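Local atomic coordinates of PPC domain-containing protein (Pyrococcus horikoshii, PDB entry 2DT4), a protein that is of unknown function but carries the PPC domain shared by plants and prokaryotes, and assembles as a trimer. Residues F14-G19 with L23-N28; F29-G34 with G84-H89; K129-K132 with A136-E139. All coordinates share one frame; numbering follows the deposited sequence.

In the fold
From the N terminus, strand 5-16 leads through a short loop into helix 22-33, and interaction 1 closes this first turn. The helix then meets strand 85-95 in interaction 2, which closes a far longer loop made mostly of strands. Interaction 3 comes last, folding the tail after strand 127-128 back on itself. The three follow in series, neither nested nor crossed. Interactions 1 and 2 share helix 22-33, lay it against the same sheet, and touch where Lys27 meets Val88 and Phe14 meets Phe29. Interaction 3 lies apart, its centre about 26 Å from that of interaction 1, but its Leu137 and Trp138 pack on a neighbouring subunit.

Interaction 1: F14-G19 with L23-N28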
ATOM      1  N   PHE A  14       6.761   8.070  11.023  1.00  7.58           N
ATOM      2  CA  PHE A  14       6.809   8.025  12.482  1.00  7.63           C
ATOM      3  C   PHE A  14       6.262   6.733  13.032  1.00  8.54           C
ATOM      4  O   PHE A  14       5.470   6.020  12.367  1.00  8.27           O
ATOM      5  CB  PHE A  14       6.056   9.215  13.108  1.00  7.82           C
ATOM      6  CG  PHE A  14       4.656   9.409  12.598  1.00  8.51           C
ATOM      7  CD1 PHE A  14       3.598   8.658  13.086  1.00  9.21           C
ATOM      8  CD2 PHE A  14       4.408  10.320  11.607  1.00  9.81           C
ATOM      9  CE1 PHE A  14       2.302   8.827  12.565  1.00 10.72           C
ATOM     10  CE2 PHE A  14       3.141  10.502  11.102  1.00 11.94           C
ATOM     11  CZ  PHE A  14       2.084   9.743  11.561  1.00 10.67           C
ATOM     12  N   ARG A  15       6.672   6.453  14.268  1.00  8.65           N
ATOM     13  CA  ARG A  15       6.089   5.385  15.037  1.00  8.92           C
ATOM     14  C   ARG A  15       5.082   5.919  16.021  1.00  9.33           C
ATOM     15  O   ARG A  15       5.375   6.809  16.811  1.00  8.75           O
ATOM     16  CB  ARG A  15       7.147   4.601  15.799  1.00  9.91           C
ATOM     17  CG  ARG A  15       6.522   3.505  16.604  1.00 11.20           C
ATOM     18  CD  ARG A  15       7.469   2.426  17.002  1.00 15.92           C
ATOM     19  NE  ARG A  15       8.411   2.889  17.997  1.00 16.40           N
ATOM     20  CZ  ARG A  15       8.257   2.773  19.321  1.00 16.85           C
ATOM     21  NH1 ARG A  15       9.221   3.191  20.149  1.00 14.68           N
ATOM     22  NH2 ARG A  15       7.154   2.307  19.833  1.00 20.86           N
ATOM     23  N   VAL A  16       3.892   5.340  15.961  1.00  9.04           N
ATOM     24  CA  VAL A  16       2.809   5.681  16.856  1.00  9.28           C
ATOM     25  C   VAL A  16       3.041   4.967  18.197  1.00  8.84           C
ATOM     26  O   VAL A  16       3.296   3.769  18.208  1.00  9.44           O
ATOM     27  CB  VAL A  16       1.458   5.221  16.238  1.00  8.82           C
ATOM     28  CG1 VAL A  16       0.319   5.525  17.174  1.00  9.02           C
ATOM     29  CG2 VAL A  16       1.222   5.837  14.892  1.00  9.56           C
ATOM     30  N   PRO A  17       2.939   5.675  19.331  1.00 10.46           N
ATOM     31  CA  PRO A  17       3.110   5.020  20.630  1.00 11.86           C
ATOM     32  C   PRO A  17       2.186   3.831  20.883  1.00 11.87           C
ATOM     33  O   PRO A  17       1.012   3.844  20.511  1.00 10.87           O
ATOM     34  CB  PRO A  17       2.826   6.153  21.618  1.00 12.54           C
ATOM     35  CG  PRO A  17       3.218   7.349  20.915  1.00 11.40           C
ATOM     36  CD  PRO A  17       2.760   7.119  19.482  1.00 11.19           C
ATOM     37  N   GLU A  18       2.739   2.817  21.552  1.00 12.26           N
ATOM     38  CA  GLU A  18       1.965   1.677  22.039  1.00 12.86           C
ATOM     39  C   GLU A  18       0.757   2.178  22.839  1.00 13.00           C
ATOM     40  O   GLU A  18       0.882   3.037  23.734  1.00 13.37           O
ATOM     41  CB  GLU A  18       2.828   0.750  22.897  1.00 14.01           C
ATOM     42  CG  GLU A  18       2.077  -0.453  23.459  1.00 15.98           C
ATOM     43  CD  GLU A  18       2.862  -1.238  24.494  1.00 21.46           C
ATOM     44  OE1 GLU A  18       3.840  -0.700  25.072  1.00 24.93           O
ATOM     45  OE2 GLU A  18       2.470  -2.393  24.730  1.00 22.80           O
ATOM     46  N   GLY A  19      -0.380   1.546  22.560  1.00 12.60           N
ATOM     47  CA  GLY A  19      -1.607   1.861  23.266  1.00 12.63           C
ATOM     48  C   GLY A  19      -2.504   2.930  22.701  1.00 12.46           C
ATOM     49  O   GLY A  19      -3.671   3.045  23.133  1.00 13.68           O
ATOM     50  N   LEU A  23      -6.549   5.289  14.482  1.00  9.51           N
ATOM     51  CA  LEU A  23      -7.301   6.320  13.753  1.00 10.47           C
ATOM     52  C   LEU A  23      -7.323   7.617  14.549  1.00  9.98           C
ATOM     53  O   LEU A  23      -7.103   8.704  13.995  1.00 10.64           O
ATOM     54  CB  LEU A  23      -8.737   5.896  13.357  1.00 10.60           C
ATOM     55  CG  LEU A  23      -8.815   4.728  12.370  1.00 13.08           C
ATOM     56  CD1 LEU A  23     -10.257   4.288  12.271  1.00 15.68           C
ATOM     57  CD2 LEU A  23      -8.272   5.106  11.001  1.00 13.75           C
ATOM     58  N   THR A  24      -7.528   7.480  15.857  1.00  9.98           N
ATOM     59  CA  THR A  24      -7.555   8.614  16.763  1.00 10.08           C
ATOM     60  C   THR A  24      -6.242   9.345  16.736  1.00 10.00           C
ATOM     61  O   THR A  24      -6.218  10.562  16.602  1.00 10.10           O
ATOM     62  CB  THR A  24      -7.916   8.130  18.167  1.00  9.89           C
ATOM     63  OG1 THR A  24      -9.233   7.564  18.134  1.00 11.90           O
ATOM     64  CG2 THR A  24      -8.012   9.308  19.143  1.00 11.62           C
ATOM     65  N   TYR A  25      -5.130   8.622  16.812  1.00  9.64           N
ATOM     66  CA  TYR A  25      -3.826   9.265  16.821  1.00  9.21           C
ATOM     67  C   TYR A  25      -3.591  10.019  15.515  1.00  8.85           C
ATOM     68  O   TYR A  25      -3.139  11.142  15.518  1.00  9.48           O
ATOM     69  CB  TYR A  25      -2.708   8.232  17.033  1.00  8.72           C
ATOM     70  CG  TYR A  25      -1.312   8.790  16.940  1.00 10.16           C
ATOM     71  CD1 TYR A  25      -0.584   9.122  18.078  1.00 11.34           C
ATOM     72  CD2 TYR A  25      -0.718   9.008  15.709  1.00 10.49           C
ATOM     73  CE1 TYR A  25       0.695   9.629  17.979  1.00 10.28           C
ATOM     74  CE2 TYR A  25       0.554   9.516  15.605  1.00 11.98           C
ATOM     75  CZ  TYR A  25       1.248   9.821  16.738  1.00 12.56           C
ATOM     76  OH  TYR A  25       2.520  10.295  16.627  1.00 13.78           O
ATOM     77  N   ILE A  26      -3.929   9.406  14.386  1.00  8.36           N
ATOM     78  CA  ILE A  26      -3.631  10.038  13.114  1.00  8.86           C
ATOM     79  C   ILE A  26      -4.467  11.324  13.026  1.00  9.16           C
ATOM     80  O   ILE A  26      -3.948  12.344  12.603  1.00  8.88           O
ATOM     81  CB  ILE A  26      -3.854   9.088  11.891  1.00  9.03           C
ATOM     82  CG1 ILE A  26      -2.836   7.944  11.916  1.00  8.72           C
ATOM     83  CG2 ILE A  26      -3.731   9.884  10.581  1.00 11.26           C
ATOM     84  CD1 ILE A  26      -3.196   6.824  11.033  1.00 10.20           C
ATOM     85  N   LYS A  27      -5.732  11.281  13.455  1.00  9.60           N
ATOM     86  CA  LYS A  27      -6.587  12.473  13.499  1.00  9.20           C
ATOM     87  C   LYS A  27      -5.979  13.577  14.369  1.00  8.66           C
ATOM     88  O   LYS A  27      -5.866  14.742  13.942  1.00  9.27           O
ATOM     89  CB  LYS A  27      -7.984  12.124  13.995  1.00 10.16           C
ATOM     90  CG  LYS A  27      -8.871  13.358  14.174  1.00 11.16           C
ATOM     91  CD  LYS A  27     -10.323  13.004  14.532  1.00 17.68           C
ATOM     92  CE  LYS A  27     -11.120  14.265  14.735  1.00 22.16           C
ATOM     93  NZ  LYS A  27     -12.625  14.176  14.649  1.00 27.36           N
ATOM     94  N   ASN A  28      -5.556  13.209  15.580  1.00  8.98           N
ATOM     95  CA  ASN A  28      -4.984  14.177  16.506  1.00  9.18           C
ATOM     96  C   ASN A  28      -3.657  14.763  15.998  1.00  9.18           C
ATOM     97  O   ASN A  28      -3.345  15.952  16.209  1.00  9.81           O
ATOM     98  CB  ASN A  28      -4.811  13.512  17.883  1.00  9.77           C
ATOM     99  CG  ASN A  28      -6.155  13.369  18.623  1.00 10.20           C
ATOM    100  OD1 ASN A  28      -7.110  14.117  18.331  1.00 13.49           O
ATOM    101  ND2 ASN A  28      -6.237  12.428  19.565  1.00 11.05           N
TER
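Tyr25 swings out from its helix with CG anti to the backbone N (chi1 175°), and this sends the ring toward Val16 on strand 5-16. Val16 also has CG1 anti to its backbone N (chi1 178°), which places that methyl over one face of the Tyr25 ring. The result is a CH-pi contact, with CG1 of Val16 3.8 Å from the ring centroid of Tyr25. CG2 of Val16 lies 3.8 Å from Tyr25 CE2, so both methyls of the valine touch the ring. Phe14 comes in at the edge of the tyrosine, its CE1 3.6 Å from Tyr25 CE2. The two aromatic planes are inclined at 45°. Pro17 adds its ring carbon CD, 3.6 Å from Tyr25 CE1. All four residues are buried, and the contact is wholly apolar. The polar end of Tyr25 serves the assembly: its OH is hydrogen-bonded to the backbone O of Leu141 of a second subunit. Replacing Tyr25 by an alanine would probably open a gap beside Val16 and Pro17 and leave that carbonyl without its hydroxyl partner. Phe14 also meets the ring of Phe29, one turn beyond Tyr25 on the same helix. The arrangement is a beta-alpha connection, in which strand 5-16 turns through a short loop into the helix that packs against the sheet of the PPC domain.

Interaction 2: F29-G34 with G84-H89; sequences FCKKEG and GEPFVH
Cys30 and Lys31 of helix 22-33 meet Pro86 near the start of strand 85-95. This is helix-on-sheet packing within the PPC domain. The short segments 29-33 and 85-89 run roughly antiparallel, at 150°, with their axes 8.6 Å apart at closest approach. The helix ends soon after the contact, at Glu33, and Gly34 follows with positive phi in a Schellman motif. The apolar part of the contact centres on the proline ring. CB of Cys30 lies 4.0 Å from CB of Pro86, and CG of Lys31 lies 3.7 Å from CG of Pro86. The lysine and proline side chains cross at about a right angle. Val79 of the neighbouring strand 69-82 touches both Cys30 and Pro86. Val88, further along strand 85-95, packs on Leu23, Ile26 and Lys27 in the earlier turns of the helix. The charged part joins Lys31 to Glu85. Lys31 is extended beyond CG and reaches past the proline toward Glu85. The Glu85 chain is folded about its CB-CG bond (chi2 -70°), and this turns its carboxylate toward the lysine. The salt bridge is long, with NZ of Lys31 3.9 Å from OE2 of Glu85. The lysine methylene CE comes closer still, 3.4 Å from the same OE2.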
ATOM      1  N   PHE A  29      -2.856  13.908  15.372  1.00  9.02           N
ATOM      2  CA  PHE A  29      -1.632  14.344  14.700  1.00  9.32           C
ATOM      3  C   PHE A  29      -1.990  15.450  13.656  1.00  8.80           C
ATOM      4  O   PHE A  29      -1.361  16.522  13.632  1.00  8.73           O
ATOM      5  CB  PHE A  29      -0.901  13.156  14.081  1.00  9.23           C
ATOM      6  CG  PHE A  29       0.214  13.536  13.167  1.00 12.36           C
ATOM      7  CD1 PHE A  29      -0.051  13.715  11.821  1.00 14.16           C
ATOM      8  CD2 PHE A  29       1.514  13.690  13.615  1.00 17.92           C
ATOM      9  CE1 PHE A  29       0.953  14.035  10.950  1.00 15.75           C
ATOM     10  CE2 PHE A  29       2.511  14.042  12.712  1.00 17.19           C
ATOM     11  CZ  PHE A  29       2.182  14.242  11.391  1.00 13.04           C
ATOM     12  N   CYS A  30      -2.952  15.175  12.782  1.00  8.73           N
ATOM     13  CA  CYS A  30      -3.313  16.119  11.749  1.00  9.29           C
ATOM     14  C   CYS A  30      -3.870  17.396  12.383  1.00 10.60           C
ATOM     15  O   CYS A  30      -3.578  18.463  11.909  1.00  9.98           O
ATOM     16  CB  CYS A  30      -4.294  15.525  10.737  1.00  9.60           C
ATOM     17  SG  CYS A  30      -3.549  14.207   9.739  1.00  9.79           S
ATOM     18  N   LYS A  31      -4.640  17.292  13.466  1.00 11.02           N
ATOM     19  CA  LYS A  31      -5.131  18.513  14.119  1.00 11.43           C
ATOM     20  C   LYS A  31      -4.003  19.384  14.610  1.00 12.06           C
ATOM     21  O   LYS A  31      -4.015  20.614  14.397  1.00 13.47           O
ATOM     22  CB  LYS A  31      -6.091  18.181  15.251  1.00 12.03           C
ATOM     23  CG  LYS A  31      -7.388  17.645  14.760  1.00 13.73           C
ATOM     24  CD  LYS A  31      -8.344  17.415  15.927  1.00 18.14           C
ATOM     25  CE  LYS A  31      -9.632  16.909  15.404  1.00 22.61           C
ATOM     26  NZ  LYS A  31     -10.635  16.682  16.512  1.00 26.59           N
ATOM     27  N   LYS A  32      -3.022  18.757  15.243  1.00 12.32           N
ATOM     28  CA  LYS A  32      -1.874  19.454  15.759  1.00 13.06           C
ATOM     29  C   LYS A  32      -1.087  20.123  14.645  1.00 12.06           C
ATOM     30  O   LYS A  32      -0.684  21.284  14.766  1.00 13.11           O
ATOM     31  CB  LYS A  32      -0.964  18.508  16.534  1.00 14.05           C
ATOM     32  CG  LYS A  32       0.222  19.223  17.161  1.00 17.36           C
ATOM     33  CD  LYS A  32      -0.175  20.459  17.928  1.00 24.90           C
ATOM     34  CE  LYS A  32       1.020  21.065  18.650  1.00 27.42           C
ATOM     35  NZ  LYS A  32       2.192  21.282  17.734  1.00 31.52           N
ATOM     36  N   GLU A  33      -0.870  19.405  13.552  1.00 10.55           N
ATOM     37  CA  GLU A  33      -0.055  19.921  12.453  1.00 11.16           C
ATOM     38  C   GLU A  33      -0.810  20.857  11.520  1.00 10.86           C
ATOM     39  O   GLU A  33      -0.214  21.442  10.611  1.00 10.92           O
ATOM     40  CB  GLU A  33       0.488  18.751  11.625  1.00 11.37           C
ATOM     41  CG  GLU A  33       1.455  17.863  12.371  1.00 13.65           C
ATOM     42  CD  GLU A  33       2.751  18.576  12.673  1.00 17.38           C
ATOM     43  OE1 GLU A  33       3.065  18.703  13.871  1.00 23.14           O
ATOM     44  OE2 GLU A  33       3.430  19.076  11.752  1.00 14.58           O
ATOM     45  N   GLY A  34      -2.113  20.971  11.685  1.00  9.85           N
ATOM     46  CA  GLY A  34      -2.914  21.719  10.734  1.00 10.37           C
ATOM     47  C   GLY A  34      -2.974  21.066   9.355  1.00 10.37           C
ATOM     48  O   GLY A  34      -2.943  21.748   8.317  1.00 11.31           O
ATOM     49  N   GLY A  84     -15.778  19.911   9.059  1.00 17.54           N
ATOM     50  CA  GLY A  84     -14.895  20.934   9.611  1.00 17.92           C
ATOM     51  C   GLY A  84     -13.605  20.458  10.253  1.00 17.66           C
ATOM     52  O   GLY A  84     -12.822  21.271  10.754  1.00 19.36           O
ATOM     53  N   GLU A  85     -13.404  19.142  10.284  1.00 16.14           N
ATOM     54  CA  GLU A  85     -12.274  18.559  10.981  1.00 15.65           C
ATOM     55  C   GLU A  85     -11.584  17.522  10.100  1.00 13.09           C
ATOM     56  O   GLU A  85     -12.241  16.851   9.278  1.00 12.40           O
ATOM     57  CB  GLU A  85     -12.748  17.861  12.256  1.00 16.15           C
ATOM     58  CG  GLU A  85     -13.377  18.800  13.271  1.00 20.17           C
ATOM     59  CD  GLU A  85     -12.378  19.729  13.930  1.00 24.55           C
ATOM     60  OE1 GLU A  85     -12.826  20.706  14.573  1.00 30.53           O
ATOM     61  OE2 GLU A  85     -11.153  19.502  13.828  1.00 27.34           O
ATOM     62  N   PRO A  86     -10.284  17.330  10.284  1.00 12.50           N
ATOM     63  CA  PRO A  86      -9.635  16.244   9.544  1.00 11.13           C
ATOM     64  C   PRO A  86     -10.235  14.916   9.956  1.00 10.53           C
ATOM     65  O   PRO A  86     -10.456  14.663  11.157  1.00 11.10           O
ATOM     66  CB  PRO A  86      -8.154  16.348   9.956  1.00 11.67           C
ATOM     67  CG  PRO A  86      -8.146  17.085  11.198  1.00 12.16           C
ATOM     68  CD  PRO A  86      -9.327  18.043  11.131  1.00 12.19           C
ATOM     69  N   PHE A  87     -10.472  14.057   8.968  1.00  8.73           N
ATOM     70  CA  PHE A  87     -11.144  12.784   9.127  1.00  8.83           C
ATOM     71  C   PHE A  87     -10.323  11.686   8.416  1.00  9.46           C
ATOM     72  O   PHE A  87      -9.914  11.836   7.260  1.00 10.01           O
ATOM     73  CB  PHE A  87     -12.554  12.840   8.536  1.00  9.58           C
ATOM     74  CG  PHE A  87     -13.310  11.573   8.665  1.00 10.50           C
ATOM     75  CD1 PHE A  87     -14.036  11.328   9.797  1.00 14.15           C
ATOM     76  CD2 PHE A  87     -13.307  10.618   7.655  1.00 10.17           C
ATOM     77  CE1 PHE A  87     -14.766  10.147   9.934  1.00 14.40           C
ATOM     78  CE2 PHE A  87     -14.004   9.433   7.798  1.00 13.74           C
ATOM     79  CZ  PHE A  87     -14.755   9.224   8.952  1.00 13.64           C
ATOM     80  N   VAL A  88     -10.072  10.606   9.142  1.00  9.79           N
ATOM     81  CA  VAL A  88      -9.191   9.532   8.693  1.00 10.27           C
ATOM     82  C   VAL A  88     -10.024   8.352   8.191  1.00 11.07           C
ATOM     83  O   VAL A  88     -10.906   7.851   8.892  1.00 13.30           O
ATOM     84  CB  VAL A  88      -8.244   9.084   9.813  1.00 10.48           C
ATOM     85  CG1 VAL A  88      -7.151   8.175   9.234  1.00 12.24           C
ATOM     86  CG2 VAL A  88      -7.630  10.293  10.509  1.00 11.58           C
ATOM     87  N   HIS A  89      -9.761   7.933   6.952  1.00 10.46           N
ATOM     88  CA  HIS A  89     -10.435   6.781   6.353  1.00 10.27           C
ATOM     89  C   HIS A  89      -9.361   5.839   5.885  1.00 10.35           C
ATOM     90  O   HIS A  89      -8.537   6.209   5.057  1.00 11.11           O
ATOM     91  CB  HIS A  89     -11.343   7.187   5.207  1.00 11.08           C
ATOM     92  CG  HIS A  89     -12.175   6.070   4.671  1.00 15.29           C
ATOM     93  ND1 HIS A  89     -12.747   5.119   5.494  1.00 20.25           N
ATOM     94  CD2 HIS A  89     -12.504   5.721   3.402  1.00 17.05           C
ATOM     95  CE1 HIS A  89     -13.416   4.249   4.751  1.00 20.15           C
ATOM     96  NE2 HIS A  89     -13.294   4.601   3.485  1.00 19.15           N
TER

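Interaction 3: K129-K132 with A136-E139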
ATOM      1  N   LYS A 129     -18.749  14.549   2.198  1.00 10.94           N
ATOM      2  CA  LYS A 129     -20.113  14.990   2.487  1.00 12.33           C
ATOM      3  C   LYS A 129     -21.054  13.830   2.354  1.00 12.35           C
ATOM      4  O   LYS A 129     -20.786  12.870   1.620  1.00 12.11           O
ATOM      5  CB  LYS A 129     -20.526  16.134   1.567  1.00 11.35           C
ATOM      6  CG  LYS A 129     -19.663  17.378   1.703  1.00 12.44           C
ATOM      7  CD  LYS A 129     -20.087  18.512   0.806  1.00 13.80           C
ATOM      8  CE  LYS A 129     -19.107  19.671   0.831  1.00 16.01           C
ATOM      9  NZ  LYS A 129     -19.217  20.598  -0.343  1.00 16.94           N
ATOM     10  N   PRO A 130     -22.187  13.886   3.037  1.00 13.76           N
ATOM     11  CA  PRO A 130     -23.168  12.798   2.931  1.00 15.18           C
ATOM     12  C   PRO A 130     -23.625  12.491   1.516  1.00 16.00           C
ATOM     13  O   PRO A 130     -23.718  13.388   0.663  1.00 15.55           O
ATOM     14  CB  PRO A 130     -24.348  13.325   3.757  1.00 15.67           C
ATOM     15  CG  PRO A 130     -23.730  14.270   4.711  1.00 14.80           C
ATOM     16  CD  PRO A 130     -22.657  14.955   3.949  1.00 14.05           C
ATOM     17  N   THR A 131     -23.932  11.212   1.286  1.00 17.05           N
ATOM     18  CA  THR A 131     -24.431  10.756  -0.008  1.00 17.97           C
ATOM     19  C   THR A 131     -25.597   9.794   0.239  1.00 18.51           C
ATOM     20  O   THR A 131     -25.826   9.332   1.338  1.00 18.90           O
ATOM     21  CB  THR A 131     -23.358  10.043  -0.883  1.00 18.35           C
ATOM     22  OG1 THR A 131     -22.994   8.806  -0.263  1.00 16.96           O
ATOM     23  CG2 THR A 131     -22.079  10.864  -0.978  1.00 18.75           C
ATOM     24  N   LYS A 132     -26.303   9.509  -0.827  1.00 21.65           N
ATOM     25  CA  LYS A 132     -27.451   8.610  -0.791  1.00 23.13           C
ATOM     26  C   LYS A 132     -27.032   7.221  -0.317  1.00 23.86           C
ATOM     27  O   LYS A 132     -27.825   6.495   0.296  1.00 25.06           O
ATOM     28  CB  LYS A 132     -28.082   8.547  -2.184  1.00 24.34           C
ATOM     29  CG  LYS A 132     -27.132   8.138  -3.301  1.00 27.91           C
ATOM     30  CD  LYS A 132     -27.827   7.923  -4.637  1.00 31.00           C
ATOM     31  CE  LYS A 132     -26.822   8.056  -5.780  1.00 32.80           C
ATOM     32  NZ  LYS A 132     -27.305   7.549  -7.095  1.00 35.73           N
ATOM     33  N   ALA A 136     -19.902   9.032   3.564  1.00 12.72           N
ATOM     34  CA  ALA A 136     -19.456  10.424   3.399  1.00 11.30           C
ATOM     35  C   ALA A 136     -18.327  10.393   2.385  1.00 12.17           C
ATOM     36  O   ALA A 136     -17.281   9.792   2.649  1.00 11.71           O
ATOM     37  CB  ALA A 136     -18.988  11.003   4.696  1.00 12.39           C
ATOM     38  N   LEU A 137     -18.584  10.979   1.224  1.00 11.11           N
ATOM     39  CA  LEU A 137     -17.608  10.922   0.114  1.00 11.17           C
ATOM     40  C   LEU A 137     -17.277  12.269  -0.477  1.00 10.94           C
ATOM     41  O   LEU A 137     -18.030  13.228  -0.349  1.00 11.45           O
ATOM     42  CB  LEU A 137     -18.236  10.088  -1.015  1.00 10.80           C
ATOM     43  CG  LEU A 137     -18.671   8.653  -0.659  1.00 11.43           C
ATOM     44  CD1 LEU A 137     -19.409   7.974  -1.757  1.00 11.79           C
ATOM     45  CD2 LEU A 137     -17.480   7.823  -0.202  1.00 12.64           C
ATOM     46  N   TRP A 138     -16.134  12.340  -1.156  1.00 10.54           N
ATOM     47  CA  TRP A 138     -15.732  13.509  -1.921  1.00  9.26           C
ATOM     48  C   TRP A 138     -16.575  13.620  -3.195  1.00  9.59           C
ATOM     49  O   TRP A 138     -17.115  12.623  -3.669  1.00  9.97           O
ATOM     50  CB  TRP A 138     -14.279  13.353  -2.400  1.00  9.78           C
ATOM     51  CG  TRP A 138     -13.296  12.977  -1.324  1.00  8.02           C
ATOM     52  CD1 TRP A 138     -13.323  13.318  -0.024  1.00  9.41           C
ATOM     53  CD2 TRP A 138     -12.160  12.138  -1.503  1.00  7.98           C
ATOM     54  NE1 TRP A 138     -12.261  12.750   0.637  1.00  8.54           N
ATOM     55  CE2 TRP A 138     -11.526  12.024  -0.262  1.00  7.07           C
ATOM     56  CE3 TRP A 138     -11.598  11.492  -2.603  1.00  9.61           C
ATOM     57  CZ2 TRP A 138     -10.360  11.272  -0.082  1.00  9.08           C
ATOM     58  CZ3 TRP A 138     -10.471  10.715  -2.421  1.00 10.72           C
ATOM     59  CH2 TRP A 138      -9.845  10.635  -1.171  1.00  9.19           C
ATOM     60  N   GLU A 139     -16.524  14.795  -3.805  1.00 10.39           N
ATOM     61  CA  GLU A 139     -17.171  14.969  -5.120  1.00 11.38           C
ATOM     62  C   GLU A 139     -16.285  14.184  -6.071  1.00 11.64           C
ATOM     63  O   GLU A 139     -15.055  14.272  -6.001  1.00 11.72           O
ATOM     64  CB  GLU A 139     -17.231  16.456  -5.499  1.00 12.11           C
ATOM     65  CG  GLU A 139     -17.991  16.682  -6.788  1.00 15.19           C
ATOM     66  CD  GLU A 139     -18.006  18.136  -7.225  1.00 20.47           C
ATOM     67  OE1 GLU A 139     -18.327  18.372  -8.416  1.00 23.23           O
ATOM     68  OE2 GLU A 139     -17.651  19.014  -6.407  1.00 22.35           O
TER
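A single antiparallel beta bridge joins Lys129 to Leu137 in the C-terminal tail, where the chain doubles back after strand 127-128. The two residues form a hydrogen-bonded pair with their CA atoms 5.3 Å apart. N of Lys129 gives a nearly straight bond (173°) to O of Leu137, at 3.0 Å. In return, N of Leu137 bonds to O of Lys129 at 2.9 Å. A weaker CA-H...O contact from CA of Ala136 to O of Lys129, at 3.3 Å, supplements the N-H bond at the same oxygen. Beyond the bridge, Thr131 lays its methyl CG2 on the leucine, 3.9 Å from CB of Leu137. CG2 is anti to the carbonyl carbon of Thr131, while chi1 of 67° sets OG1 between the backbone N and that carbon. The hydroxyl is hydrogen-bonded to O of Leu135, within the loop that links the two segments. Leu137 itself is buried, and it touches Arg128 of strand 127-128. It also packs on Arg15 of a third subunit, where O of Trp138 accepts a bond from NE of the same arginine. The arrangement is a C-terminal loop closed on itself by a single antiparallel beta bridge, and its returning arm contributes to the subunit interface of the trimer.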